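Local coordinates for protein glucose-6-phosphate isomerase (Thermus thermophilus, PDB 1ZZG) that probably catalyses the reversible interconversion of glucose 6-phosphate and fructose 6-phosphate, a step shared by glycolysis and gluconeogenesis, at residues A[70-75]-A[137-142]; A[113-118]-A[144-149]; A[121-126]-A[192-197]; A[165-170]-A[175-180]. All coordinates share one frame; numbering follows the deposited sequence.

Contact 1 of 4, residues A[70-75]-A[137-142]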
loop_
_atom_site.group_PDB
_atom_site.type_symbol
_atom_site.label_atom_id
_atom_site.label_comp_id
_atom_site.label_asym_id
_atom_site.label_seq_id
_atom_site.Cartn_x
_atom_site.Cartn_y
_atom_site.Cartn_z
ATOM N N VAL A 70 -11.722 -17.193 -0.800
ATOM C CA VAL A 70 -10.721 -16.819 -1.797
ATOM C C VAL A 70 -11.369 -15.963 -2.883
ATOM O O VAL A 70 -12.147 -16.462 -3.699
ATOM C CB VAL A 70 -10.075 -18.072 -2.461
ATOM C CG1 VAL A 70 -9.122 -17.644 -3.574
ATOM C CG2 VAL A 70 -9.333 -18.903 -1.408
ATOM N N LEU A 71 -11.056 -14.672 -2.890
ATOM C CA LEU A 71 -11.626 -13.786 -3.895
ATOM C C LEU A 71 -10.668 -13.653 -5.070
ATOM O O LEU A 71 -9.590 -13.078 -4.941
ATOM C CB LEU A 71 -11.915 -12.402 -3.298
ATOM C CG LEU A 71 -12.909 -11.496 -4.044
ATOM C CD1 LEU A 71 -13.151 -10.239 -3.202
ATOM C CD2 LEU A 71 -12.383 -11.130 -5.436
ATOM N N ILE A 72 -11.055 -14.204 -6.215
ATOM C CA ILE A 72 -10.225 -14.112 -7.407
ATOM C C ILE A 72 -10.751 -12.921 -8.197
ATOM O O ILE A 72 -11.801 -12.999 -8.843
ATOM C CB ILE A 72 -10.307 -15.393 -8.278
ATOM C CG1 ILE A 72 -9.988 -16.630 -7.426
ATOM C CG2 ILE A 72 -9.325 -15.280 -9.444
ATOM C CD1 ILE A 72 -9.900 -17.950 -8.204
ATOM N N GLY A 73 -10.029 -11.808 -8.120
ATOM C CA GLY A 73 -10.458 -10.608 -8.813
ATOM C C GLY A 73 -9.372 -9.562 -8.736
ATOM O O GLY A 73 -8.483 -9.634 -7.882
ATOM N N ILE A 74 -9.453 -8.564 -9.606
ATOM C CA ILE A 74 -8.420 -7.550 -9.628
ATOM C C ILE A 74 -8.989 -6.158 -9.895
ATOM O O ILE A 74 -10.066 -6.016 -10.470
ATOM C CB ILE A 74 -7.368 -7.945 -10.691
ATOM C CG1 ILE A 74 -6.054 -7.202 -10.451
ATOM C CG2 ILE A 74 -7.906 -7.676 -12.088
ATOM C CD1 ILE A 74 -4.915 -7.770 -11.272
ATOM N N GLY A 75 -8.268 -5.130 -9.457
ATOM C CA GLY A 75 -8.735 -3.773 -9.661
ATOM C C GLY A 75 -10.068 -3.497 -8.984
ATOM O O GLY A 75 -10.196 -3.623 -7.768
ATOM N N ALA A 137 -8.925 -20.746 -13.486
ATOM C CA ALA A 137 -8.583 -22.012 -14.133
ATOM C C ALA A 137 -7.837 -22.891 -13.137
ATOM O O ALA A 137 -8.172 -24.061 -12.944
ATOM C CB ALA A 137 -7.710 -21.757 -15.358
ATOM N N VAL A 138 -6.835 -22.302 -12.496
ATOM C CA VAL A 138 -6.024 -23.005 -11.517
ATOM C C VAL A 138 -6.847 -23.512 -10.341
ATOM O O VAL A 138 -6.744 -24.682 -9.969
ATOM C CB VAL A 138 -4.886 -22.096 -10.999
ATOM C CG1 VAL A 138 -4.118 -22.800 -9.897
ATOM C CG2 VAL A 138 -3.948 -21.734 -12.138
ATOM N N PHE A 139 -7.673 -22.654 -9.749
ATOM C CA PHE A 139 -8.477 -23.110 -8.615
ATOM C C PHE A 139 -9.536 -24.131 -9.016
ATOM O O PHE A 139 -9.859 -25.015 -8.234
ATOM C CB PHE A 139 -9.124 -21.932 -7.873
ATOM C CG PHE A 139 -8.309 -21.444 -6.703
ATOM C CD1 PHE A 139 -7.275 -20.532 -6.881
ATOM C CD2 PHE A 139 -8.534 -21.952 -5.428
ATOM C CE1 PHE A 139 -6.481 -20.136 -5.807
ATOM C CE2 PHE A 139 -7.746 -21.566 -4.348
ATOM C CZ PHE A 139 -6.717 -20.656 -4.536
ATOM N N LEU A 140 -10.072 -24.016 -10.226
ATOM C CA LEU A 140 -11.087 -24.959 -10.676
ATOM C C LEU A 140 -10.536 -26.386 -10.630
ATOM O O LEU A 140 -11.187 -27.289 -10.109
ATOM C CB LEU A 140 -11.537 -24.604 -12.085
ATOM C CG LEU A 140 -12.876 -23.869 -12.182
ATOM C CD1 LEU A 140 -13.169 -23.536 -13.628
ATOM C CD2 LEU A 140 -13.979 -24.739 -11.602
ATOM N N LYS A 141 -9.334 -26.577 -11.166
ATOM C CA LYS A 141 -8.675 -27.881 -11.175
ATOM C C LYS A 141 -8.557 -28.395 -9.735
ATOM O O LYS A 141 -8.857 -29.554 -9.436
ATOM C CB LYS A 141 -7.281 -27.740 -11.808
ATOM C CG LYS A 141 -6.455 -29.026 -11.872
ATOM C CD LYS A 141 -5.013 -28.756 -12.288
ATOM C CE LYS A 141 -4.154 -30.021 -12.228
ATOM N NZ LYS A 141 -4.625 -31.095 -13.145
ATOM N N TRP A 142 -8.142 -27.500 -8.849
ATOM C CA TRP A 142 -7.946 -27.799 -7.436
ATOM C C TRP A 142 -9.255 -28.230 -6.781
ATOM O O TRP A 142 -9.315 -29.258 -6.100
ATOM C CB TRP A 142 -7.388 -26.548 -6.752
ATOM C CG TRP A 142 -7.008 -26.687 -5.316
ATOM C CD1 TRP A 142 -5.911 -27.328 -4.804
ATOM C CD2 TRP A 142 -7.683 -26.099 -4.204
ATOM N NE1 TRP A 142 -5.859 -27.164 -3.441
ATOM C CE2 TRP A 142 -6.936 -26.414 -3.046
ATOM C CE3 TRP A 142 -8.848 -25.331 -4.072
ATOM C CZ2 TRP A 142 -7.316 -25.983 -1.770
ATOM C CZ3 TRP A 142 -9.226 -24.902 -2.806
ATOM C CH2 TRP A 142 -8.458 -25.232 -1.667
#

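Contact 2 of 4, residues A[113-118]-A[144-149]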
loop_
_atom_site.group_PDB
_atom_site.type_symbol
_atom_site.label_atom_id
_atom_site.label_comp_id
_atom_site.label_asym_id
_atom_site.label_seq_id
_atom_site.Cartn_x
_atom_site.Cartn_y
_atom_site.Cartn_z
ATOM N N LEU A 113 -4.644 -24.375 2.159
ATOM C CA LEU A 113 -6.079 -24.276 2.382
ATOM C C LEU A 113 -6.760 -25.641 2.350
ATOM O O LEU A 113 -6.361 -26.526 1.598
ATOM C CB LEU A 113 -6.734 -23.379 1.322
ATOM C CG LEU A 113 -6.376 -21.889 1.243
ATOM C CD1 LEU A 113 -7.142 -21.250 0.088
ATOM C CD2 LEU A 113 -6.724 -21.200 2.551
ATOM N N ASP A 114 -7.785 -25.806 3.178
ATOM C CA ASP A 114 -8.552 -27.042 3.203
ATOM C C ASP A 114 -9.703 -26.814 2.222
ATOM O O ASP A 114 -10.580 -25.991 2.475
ATOM C CB ASP A 114 -9.125 -27.303 4.596
ATOM C CG ASP A 114 -9.907 -28.606 4.671
ATOM O OD1 ASP A 114 -10.307 -29.132 3.611
ATOM O OD2 ASP A 114 -10.131 -29.103 5.793
ATOM N N PRO A 115 -9.712 -27.537 1.089
ATOM C CA PRO A 115 -10.776 -27.383 0.090
ATOM C C PRO A 115 -12.182 -27.422 0.689
ATOM O O PRO A 115 -13.056 -26.642 0.309
ATOM C CB PRO A 115 -10.529 -28.552 -0.860
ATOM C CG PRO A 115 -9.055 -28.717 -0.805
ATOM C CD PRO A 115 -8.757 -28.580 0.676
ATOM N N ARG A 116 -12.392 -28.328 1.636
ATOM C CA ARG A 116 -13.698 -28.477 2.268
ATOM C C ARG A 116 -14.167 -27.239 3.023
ATOM O O ARG A 116 -15.362 -27.073 3.263
ATOM C CB ARG A 116 -13.688 -29.663 3.232
ATOM C CG ARG A 116 -13.208 -30.975 2.636
ATOM C CD ARG A 116 -13.736 -32.128 3.468
ATOM N NE ARG A 116 -15.179 -32.276 3.280
ATOM C CZ ARG A 116 -16.025 -32.706 4.212
ATOM N NH1 ARG A 116 -15.585 -33.035 5.422
ATOM N NH2 ARG A 116 -17.319 -32.810 3.930
ATOM N N LYS A 117 -13.225 -26.381 3.404
ATOM C CA LYS A 117 -13.545 -25.166 4.152
ATOM C C LYS A 117 -13.337 -23.906 3.321
ATOM O O LYS A 117 -13.407 -22.793 3.846
ATOM C CB LYS A 117 -12.654 -25.063 5.391
ATOM C CG LYS A 117 -12.791 -26.184 6.400
ATOM C CD LYS A 117 -11.695 -26.035 7.445
ATOM C CE LYS A 117 -12.006 -26.780 8.730
ATOM N NZ LYS A 117 -10.995 -26.465 9.782
ATOM N N THR A 118 -13.090 -24.083 2.027
ATOM C CA THR A 118 -12.827 -22.956 1.145
ATOM C C THR A 118 -13.940 -22.617 0.157
ATOM O O THR A 118 -14.495 -23.499 -0.498
ATOM C CB THR A 118 -11.533 -23.204 0.326
ATOM O OG1 THR A 118 -10.442 -23.470 1.218
ATOM C CG2 THR A 118 -11.203 -21.996 -0.538
ATOM N N LYS A 144 -12.121 -29.363 -8.178
ATOM C CA LYS A 144 -12.611 -30.623 -8.715
ATOM C C LYS A 144 -11.842 -31.833 -8.183
ATOM O O LYS A 144 -12.445 -32.844 -7.820
ATOM C CB LYS A 144 -12.551 -30.598 -10.246
ATOM C CG LYS A 144 -13.515 -29.612 -10.881
ATOM C CD LYS A 144 -13.439 -29.660 -12.393
ATOM C CE LYS A 144 -14.478 -28.758 -13.032
ATOM N NZ LYS A 144 -14.383 -28.807 -14.514
ATOM N N ALA A 145 -10.517 -31.719 -8.118
ATOM C CA ALA A 145 -9.674 -32.819 -7.656
ATOM C C ALA A 145 -9.846 -33.214 -6.192
ATOM O O ALA A 145 -9.726 -34.393 -5.848
ATOM C CB ALA A 145 -8.202 -32.500 -7.931
ATOM N N HIS A 146 -10.136 -32.245 -5.331
ATOM C CA HIS A 146 -10.280 -32.530 -3.908
ATOM C C HIS A 146 -11.711 -32.580 -3.372
ATOM O O HIS A 146 -11.939 -33.044 -2.252
ATOM C CB HIS A 146 -9.479 -31.503 -3.102
ATOM C CG HIS A 146 -8.025 -31.467 -3.451
ATOM N ND1 HIS A 146 -7.191 -32.551 -3.273
ATOM C CD2 HIS A 146 -7.260 -30.490 -3.993
ATOM C CE1 HIS A 146 -5.976 -32.243 -3.690
ATOM N NE2 HIS A 146 -5.990 -30.998 -4.132
ATOM N N LEU A 147 -12.673 -32.119 -4.163
ATOM C CA LEU A 147 -14.063 -32.101 -3.711
ATOM C C LEU A 147 -15.035 -32.965 -4.507
ATOM O O LEU A 147 -16.167 -33.192 -4.070
ATOM C CB LEU A 147 -14.574 -30.660 -3.695
ATOM C CG LEU A 147 -13.824 -29.737 -2.735
ATOM C CD1 LEU A 147 -14.306 -28.310 -2.918
ATOM C CD2 LEU A 147 -14.041 -30.204 -1.305
ATOM N N GLY A 148 -14.603 -33.438 -5.672
ATOM C CA GLY A 148 -15.469 -34.264 -6.494
ATOM C C GLY A 148 -16.719 -33.538 -6.961
ATOM O O GLY A 148 -16.653 -32.396 -7.414
ATOM N N GLU A 149 -17.865 -34.200 -6.840
ATOM C CA GLU A 149 -19.143 -33.632 -7.259
ATOM C C GLU A 149 -19.593 -32.428 -6.448
ATOM O O GLU A 149 -20.499 -31.703 -6.853
ATOM C CB GLU A 149 -20.239 -34.701 -7.198
ATOM C CG GLU A 149 -20.242 -35.618 -8.387
ATOM C CD GLU A 149 -20.351 -34.845 -9.681
ATOM O OE1 GLU A 149 -21.391 -34.187 -9.902
ATOM O OE2 GLU A 149 -19.392 -34.887 -10.475
#

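Contact 3 of 4, residues A[121-126]-A[192-197]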
loop_
_atom_site.group_PDB
_atom_site.type_symbol
_atom_site.label_atom_id
_atom_site.label_comp_id
_atom_site.label_asym_id
_atom_site.label_seq_id
_atom_site.Cartn_x
_atom_site.Cartn_y
_atom_site.Cartn_z
ATOM N N ASN A 121 -14.670 -17.174 -4.891
ATOM C CA ASN A 121 -15.545 -16.174 -5.494
ATOM C C ASN A 121 -14.830 -15.519 -6.669
ATOM O O ASN A 121 -13.902 -14.728 -6.471
ATOM C CB ASN A 121 -15.909 -15.115 -4.441
ATOM C CG ASN A 121 -16.824 -14.018 -4.977
ATOM O OD1 ASN A 121 -16.913 -12.943 -4.384
ATOM N ND2 ASN A 121 -17.512 -14.286 -6.090
ATOM N N ALA A 122 -15.244 -15.863 -7.886
ATOM C CA ALA A 122 -14.647 -15.286 -9.086
ATOM C C ALA A 122 -15.403 -14.004 -9.410
ATOM O O ALA A 122 -16.592 -14.039 -9.737
ATOM C CB ALA A 122 -14.745 -16.257 -10.240
ATOM N N VAL A 123 -14.703 -12.878 -9.332
ATOM C CA VAL A 123 -15.311 -11.578 -9.570
ATOM C C VAL A 123 -14.717 -10.835 -10.758
ATOM O O VAL A 123 -13.510 -10.586 -10.807
ATOM C CB VAL A 123 -15.165 -10.676 -8.326
ATOM C CG1 VAL A 123 -16.061 -9.449 -8.471
ATOM C CG2 VAL A 123 -15.505 -11.465 -7.060
ATOM N N SER A 124 -15.578 -10.477 -11.707
ATOM C CA SER A 124 -15.168 -9.737 -12.901
ATOM C C SER A 124 -16.408 -9.183 -13.598
ATOM O O SER A 124 -17.335 -9.935 -13.904
ATOM C CB SER A 124 -14.411 -10.651 -13.868
ATOM O OG SER A 124 -14.105 -9.961 -15.070
ATOM N N LYS A 125 -16.432 -7.876 -13.849
ATOM C CA LYS A 125 -17.583 -7.268 -14.510
ATOM C C LYS A 125 -17.725 -7.782 -15.942
ATOM O O LYS A 125 -18.785 -8.271 -16.324
ATOM C CB LYS A 125 -17.464 -5.738 -14.527
ATOM C CG LYS A 125 -18.647 -5.055 -15.209
ATOM C CD LYS A 125 -18.501 -3.537 -15.230
ATOM C CE LYS A 125 -19.658 -2.880 -15.977
ATOM N NZ LYS A 125 -20.959 -3.099 -15.285
ATOM N N SER A 126 -16.651 -7.675 -16.721
ATOM C CA SER A 126 -16.654 -8.132 -18.112
ATOM C C SER A 126 -16.650 -9.654 -18.143
ATOM O O SER A 126 -17.130 -10.272 -19.098
ATOM C CB SER A 126 -15.409 -7.630 -18.840
ATOM O OG SER A 126 -14.257 -8.291 -18.343
ATOM N N SER A 192 -21.894 -3.081 -4.585
ATOM C CA SER A 192 -22.699 -4.069 -5.297
ATOM C C SER A 192 -22.272 -5.384 -4.630
ATOM O O SER A 192 -21.536 -5.362 -3.640
ATOM C CB SER A 192 -22.352 -4.087 -6.791
ATOM O OG SER A 192 -21.103 -4.710 -7.038
ATOM N N PRO A 193 -22.738 -6.540 -5.135
ATOM C CA PRO A 193 -22.313 -7.785 -4.487
ATOM C C PRO A 193 -20.785 -7.943 -4.441
ATOM O O PRO A 193 -20.266 -8.724 -3.640
ATOM C CB PRO A 193 -23.000 -8.860 -5.324
ATOM C CG PRO A 193 -24.291 -8.182 -5.715
ATOM C CD PRO A 193 -23.811 -6.796 -6.113
ATOM N N VAL A 194 -20.077 -7.201 -5.296
ATOM C CA VAL A 194 -18.612 -7.242 -5.332
ATOM C C VAL A 194 -18.084 -7.098 -3.905
ATOM O O VAL A 194 -17.207 -7.842 -3.478
ATOM C CB VAL A 194 -18.022 -6.091 -6.186
ATOM C CG1 VAL A 194 -16.511 -6.004 -5.983
ATOM C CG2 VAL A 194 -18.336 -6.316 -7.654
ATOM N N GLY A 195 -18.631 -6.132 -3.174
ATOM C CA GLY A 195 -18.211 -5.923 -1.800
ATOM C C GLY A 195 -19.167 -6.534 -0.784
ATOM O O GLY A 195 -18.742 -6.980 0.280
ATOM N N LEU A 196 -20.458 -6.570 -1.106
ATOM C CA LEU A 196 -21.443 -7.112 -0.171
ATOM C C LEU A 196 -21.258 -8.593 0.141
ATOM O O LEU A 196 -21.370 -8.996 1.302
ATOM C CB LEU A 196 -22.862 -6.872 -0.684
ATOM C CG LEU A 196 -23.202 -5.391 -0.873
ATOM C CD1 LEU A 196 -24.619 -5.263 -1.381
ATOM C CD2 LEU A 196 -23.011 -4.643 0.443
ATOM N N LEU A 197 -20.969 -9.398 -0.877
ATOM C CA LEU A 197 -20.787 -10.830 -0.664
ATOM C C LEU A 197 -19.639 -11.117 0.315
ATOM O O LEU A 197 -19.842 -11.771 1.338
ATOM C CB LEU A 197 -20.543 -11.553 -1.995
ATOM C CG LEU A 197 -20.433 -13.079 -1.857
ATOM C CD1 LEU A 197 -21.706 -13.633 -1.204
ATOM C CD2 LEU A 197 -20.214 -13.708 -3.225
HETATM O O HOH W 1 -18.460 -10.718 -5.139
#

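Contact 4 of 4, residues A[165-170]-A[175-180]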
loop_
_atom_site.group_PDB
_atom_site.type_symbol
_atom_site.label_atom_id
_atom_site.label_comp_id
_atom_site.label_asym_id
_atom_site.label_seq_id
_atom_site.Cartn_x
_atom_site.Cartn_y
_atom_site.Cartn_z
ATOM N N PRO A 165 -17.920 -14.355 -20.430
ATOM C CA PRO A 165 -17.695 -15.791 -20.245
ATOM C C PRO A 165 -17.989 -16.326 -18.842
ATOM O O PRO A 165 -18.367 -17.492 -18.691
ATOM C CB PRO A 165 -16.233 -15.969 -20.667
ATOM C CG PRO A 165 -15.619 -14.637 -20.393
ATOM C CD PRO A 165 -16.684 -13.679 -20.858
ATOM N N LEU A 166 -17.826 -15.490 -17.819
ATOM C CA LEU A 166 -18.099 -15.928 -16.450
ATOM C C LEU A 166 -19.587 -16.168 -16.248
ATOM O O LEU A 166 -19.989 -17.105 -15.560
ATOM C CB LEU A 166 -17.624 -14.890 -15.431
ATOM C CG LEU A 166 -16.166 -14.940 -14.987
ATOM C CD1 LEU A 166 -15.980 -13.994 -13.816
ATOM C CD2 LEU A 166 -15.792 -16.358 -14.577
ATOM N N ARG A 167 -20.404 -15.303 -16.833
ATOM C CA ARG A 167 -21.849 -15.448 -16.722
ATOM C C ARG A 167 -22.266 -16.751 -17.409
ATOM O O ARG A 167 -23.049 -17.527 -16.867
ATOM C CB ARG A 167 -22.551 -14.259 -17.382
ATOM C CG ARG A 167 -24.076 -14.377 -17.462
ATOM C CD ARG A 167 -24.708 -14.647 -16.105
ATOM N NE ARG A 167 -24.347 -13.642 -15.107
ATOM C CZ ARG A 167 -24.871 -13.588 -13.884
ATOM N NH1 ARG A 167 -25.777 -14.481 -13.510
ATOM N NH2 ARG A 167 -24.492 -12.642 -13.035
ATOM N N ALA A 168 -21.728 -16.982 -18.600
ATOM C CA ALA A 168 -22.048 -18.184 -19.362
ATOM C C ALA A 168 -21.598 -19.440 -18.620
ATOM O O ALA A 168 -22.327 -20.434 -18.571
ATOM C CB ALA A 168 -21.392 -18.118 -20.733
ATOM N N PHE A 169 -20.400 -19.381 -18.040
ATOM C CA PHE A 169 -19.836 -20.501 -17.290
ATOM C C PHE A 169 -20.672 -20.843 -16.060
ATOM O O PHE A 169 -20.876 -22.015 -15.737
ATOM C CB PHE A 169 -18.410 -20.172 -16.841
ATOM C CG PHE A 169 -17.725 -21.309 -16.138
ATOM C CD1 PHE A 169 -17.394 -22.471 -16.832
ATOM C CD2 PHE A 169 -17.420 -21.228 -14.784
ATOM C CE1 PHE A 169 -16.769 -23.537 -16.186
ATOM C CE2 PHE A 169 -16.794 -22.289 -14.124
ATOM C CZ PHE A 169 -16.470 -23.444 -14.830
ATOM N N ALA A 170 -21.143 -19.813 -15.368
ATOM C CA ALA A 170 -21.953 -20.008 -14.177
ATOM C C ALA A 170 -23.281 -20.675 -14.531
ATOM O O ALA A 170 -23.750 -21.560 -13.813
ATOM C CB ALA A 170 -22.200 -18.666 -13.483
ATOM N N LEU A 175 -23.831 -22.696 -11.206
ATOM C CA LEU A 175 -23.156 -22.076 -10.074
ATOM C C LEU A 175 -23.953 -20.898 -9.545
ATOM O O LEU A 175 -24.671 -20.235 -10.296
ATOM C CB LEU A 175 -21.773 -21.576 -10.498
ATOM C CG LEU A 175 -20.876 -22.595 -11.201
ATOM C CD1 LEU A 175 -19.578 -21.926 -11.615
ATOM C CD2 LEU A 175 -20.615 -23.777 -10.276
ATOM N N LYS A 176 -23.832 -20.635 -8.248
ATOM C CA LYS A 176 -24.522 -19.493 -7.671
ATOM C C LYS A 176 -23.843 -18.289 -8.306
ATOM O O LYS A 176 -22.625 -18.281 -8.499
ATOM C CB LYS A 176 -24.329 -19.434 -6.159
ATOM C CG LYS A 176 -25.100 -18.304 -5.490
ATOM C CD LYS A 176 -26.604 -18.538 -5.590
ATOM C CE LYS A 176 -27.393 -17.466 -4.853
ATOM N NZ LYS A 176 -27.202 -16.135 -5.481
ATOM N N ALA A 177 -24.622 -17.275 -8.645
ATOM C CA ALA A 177 -24.040 -16.097 -9.263
ATOM C C ALA A 177 -24.737 -14.827 -8.813
ATOM O O ALA A 177 -25.956 -14.794 -8.629
ATOM C CB ALA A 177 -24.097 -16.222 -10.781
ATOM N N PHE A 178 -23.939 -13.790 -8.615
ATOM C CA PHE A 178 -24.445 -12.497 -8.204
ATOM C C PHE A 178 -24.141 -11.550 -9.346
ATOM O O PHE A 178 -23.213 -11.781 -10.120
ATOM C CB PHE A 178 -23.763 -12.056 -6.911
ATOM C CG PHE A 178 -24.276 -12.766 -5.691
ATOM C CD1 PHE A 178 -25.479 -12.386 -5.106
ATOM C CD2 PHE A 178 -23.557 -13.816 -5.129
ATOM C CE1 PHE A 178 -25.959 -13.036 -3.975
ATOM C CE2 PHE A 178 -24.024 -14.476 -3.999
ATOM C CZ PHE A 178 -25.228 -14.085 -3.419
ATOM N N ALA A 179 -24.918 -10.479 -9.444
ATOM C CA ALA A 179 -24.757 -9.543 -10.537
ATOM C C ALA A 179 -24.139 -8.188 -10.239
ATOM O O ALA A 179 -24.412 -7.565 -9.216
ATOM C CB ALA A 179 -26.112 -9.327 -11.211
ATOM N N ILE A 180 -23.283 -7.753 -11.155
ATOM C CA ILE A 180 -22.700 -6.428 -11.081
ATOM C C ILE A 180 -23.590 -5.731 -12.110
ATOM O O ILE A 180 -23.594 -6.101 -13.291
ATOM C CB ILE A 180 -21.243 -6.388 -11.571
ATOM C CG1 ILE A 180 -20.346 -7.160 -10.601
ATOM C CG2 ILE A 180 -20.775 -4.933 -11.686
ATOM C CD1 ILE A 180 -18.892 -7.255 -11.060
HETATM O O HOH W 2 -26.395 -13.173 -10.922
#

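Contact 1 of 4, residues A[70-75]-A[137-142]
Phe139, on helix 130-147, carries the contact by pushing its side chain at Val70 and Ile72 of strand 68-72. The methylene comes first: Phe139 CB has Ile72 CD1 4.1 Å away. One bond further, CG lies at the same 4.1 Å from that methyl, and ring atom CD1 is nearer still, 3.9 Å from Ile72 CD1, which therefore touches the root of the ring on a slant. At the far tip the partner changes, with Phe139 CZ 4.0 Å from Val70 CG1. This methyl sits over one ring face, 4.3 Å from the centroid and 22° off the normal, a CH-pi contact displaced toward the rim.

Val70 reaches the face with the branch that stands anti to its backbone N (chi1 175°). Ile72 uses its longer branch, extended at chi2 (-174°), which delivers the terminal methyl to the start of the ring. Both residues point to the same side of the strand, as alternate residues do, while Leu71 between them packs on Val123. Leu98 and Leu110 also touch Phe139. The helix thus lies on one face of the parallel sheet of this alpha/beta domain.

Beta-branched residues suit the strand, and a broad ring bridges the gap to the helix. Every group that meets is buried hydrocarbon, so shape and dispersion hold the two elements together, without directional polar bonds.

Contact 2 of 4, residues A[113-118]-A[144-149]
Pro115 lays its ring against the side chains of His146 and Leu147 at the end of helix 130-147. Its CG comes 3.6 Å from His146 CB, and the imidazole crosses the proline obliquely. With His146 CG beside the backbone N (chi1 -58°), the ring is carried toward Trp142, which it meets edge-to-face; Trp142 in turn packs on Pro115. Leu147 starts in the same way, CG anti to the carbonyl carbon, and extends at chi2 (174°), which brings both methyls against the turn: CD2 is 3.9 Å from Pro115 CB and 4.1 Å from Arg116 CG, while CD1 lies 3.8 Å from Pro115 O.

The connection from helix 103-112 to strand 118-124 contains a short 3-10 segment, 115-117, opened by an Asx turn in which Arg116 N donates to Asp114 OD1 (3.0 Å), from above the carboxylate plane. Proline's fixed phi suits this start. Asp114 O takes two further bonds, from Lys117 N and from Thr118 OG1 (2.8 Å), on opposite faces of its plane. An alanine in place of Leu147 would remove everything beyond CB and is likely to leave a gap beside the proline ring and Arg116 CG. Gly148 then takes positive phi, an angle that favours glycine, where the chain leaves the helix.

Contact 3 of 4, residues A[121-126]-A[192-197]
The carboxamide of Asn121 is covered by a methyl of Leu197: Leu197 CD2 stands over the flat group, 3.6 Å from OD1, 3.8 Å from CG and 4.0 Å from ND2 of Asn121. Near-equal distances to all three atoms are what a methyl above a plane gives, and the two side chains approach from opposite directions. The amide itself is held by its polar atoms. Its ND2 donates to Val156 O and Thr158 OG1 on the neighbouring strand 155-159, while OD1 accepts from a water 2.8 Å away. That water also donates to Pro193 O, at 3.1 Å, and so ties strand 118-124 to the first turn of helix 193-201. With both ends bonded, the amide is probably fixed in this orientation, and an asparagine becomes tolerable in this buried place.

Strand 118-124 is the middle strand of the five-stranded parallel sheet, in the SIS-type alpha/beta fold of this family, and helix 193-201 packs on it. Two residues along the strand and on the same side as Asn121, Val123 supplies a purely apolar touch: its CG1, anti to the backbone N (chi1 -168°), lies 4.0 Å from CG2 of Val194. A beta-branched residue serves both the extended strand and the close meeting of methyls.

The helix opens at Ser192, the N-cap, whose OG accepts from Val194 N at 3.2 Å; OG also bonds to Ser189 O. Pro193, needing no donor, fits the first turn, and Ser192 O receives both Gly195 N and Leu196 N.

Contact 4 of 4, residues A[165-170]-A[175-180]
Ala170 CB lies at the apolar centre, 4.2 Å from Leu175 CB and 4.1 Å from Ala177 CB. The two alanines suit the place because their methyls meet where the helix comes close to the strand. To one side of them Leu175, whose CG is beside its backbone N (chi1 -52°), brings CD1 to within 3.8 Å of Phe169 CE2, crossing the ring on a slant. Phe169 also packs on Gly327 of the second subunit.

The backbone closes the turn beside this packing: Leu175 N donates to Ala170 O over 2.8 Å, nearly straight (168°) and in the carbonyl plane.

Further out, Arg167 bends at chi2 and chi3, which brings its end toward the strand, with NH1 3.6 Å from Ala177 CB. Its guanidinium belongs chiefly to the end of strand 155-159 and the loop just after it, where NE donates to Asp160 O and NH2 to Thr159 O. A water in the guanidinium plane accepts from NH2 at 2.9 Å and donates weakly to Ala177 O. A leucine in place of Arg167 would probably leave the carbonyls of Asp160 and Thr159 without these donors and take one of the water's partners away.

The axes of segments 165-170 and 176-179 make 146° between their N-to-C directions and approach to 9.2 Å. Together with strand 155-159, helix and strand form a beta-alpha-beta unit, whose last strand is outermost in this chain's parallel sheet.

Contacts 1, 3 and 4 lie on the five-stranded parallel sheet of one alpha/beta domain, while contact 2 joins the loop before strand 118-124 to the end of helix 130-147. Contacts 1 and 3, with centres about 13 Å apart, meet through neighbouring strands 68-72 and 118-124, where Val70 O and Asn121 N are 2.9 Å apart. Contact 2 is also about 13 Å from contact 1, and Val70 packs on Leu113. Contact 4 is nested in the chain loop closed by contact 3; their centres are about 10 Å apart, and Val194 CG2 lies 3.6 Å from Ile180 CD1. Contact 4 touches contact 1 where Phe169 meets Leu140, and both reach the second subunit. The predicted catalytic residues, Glu267 and Lys406, lie away from all four.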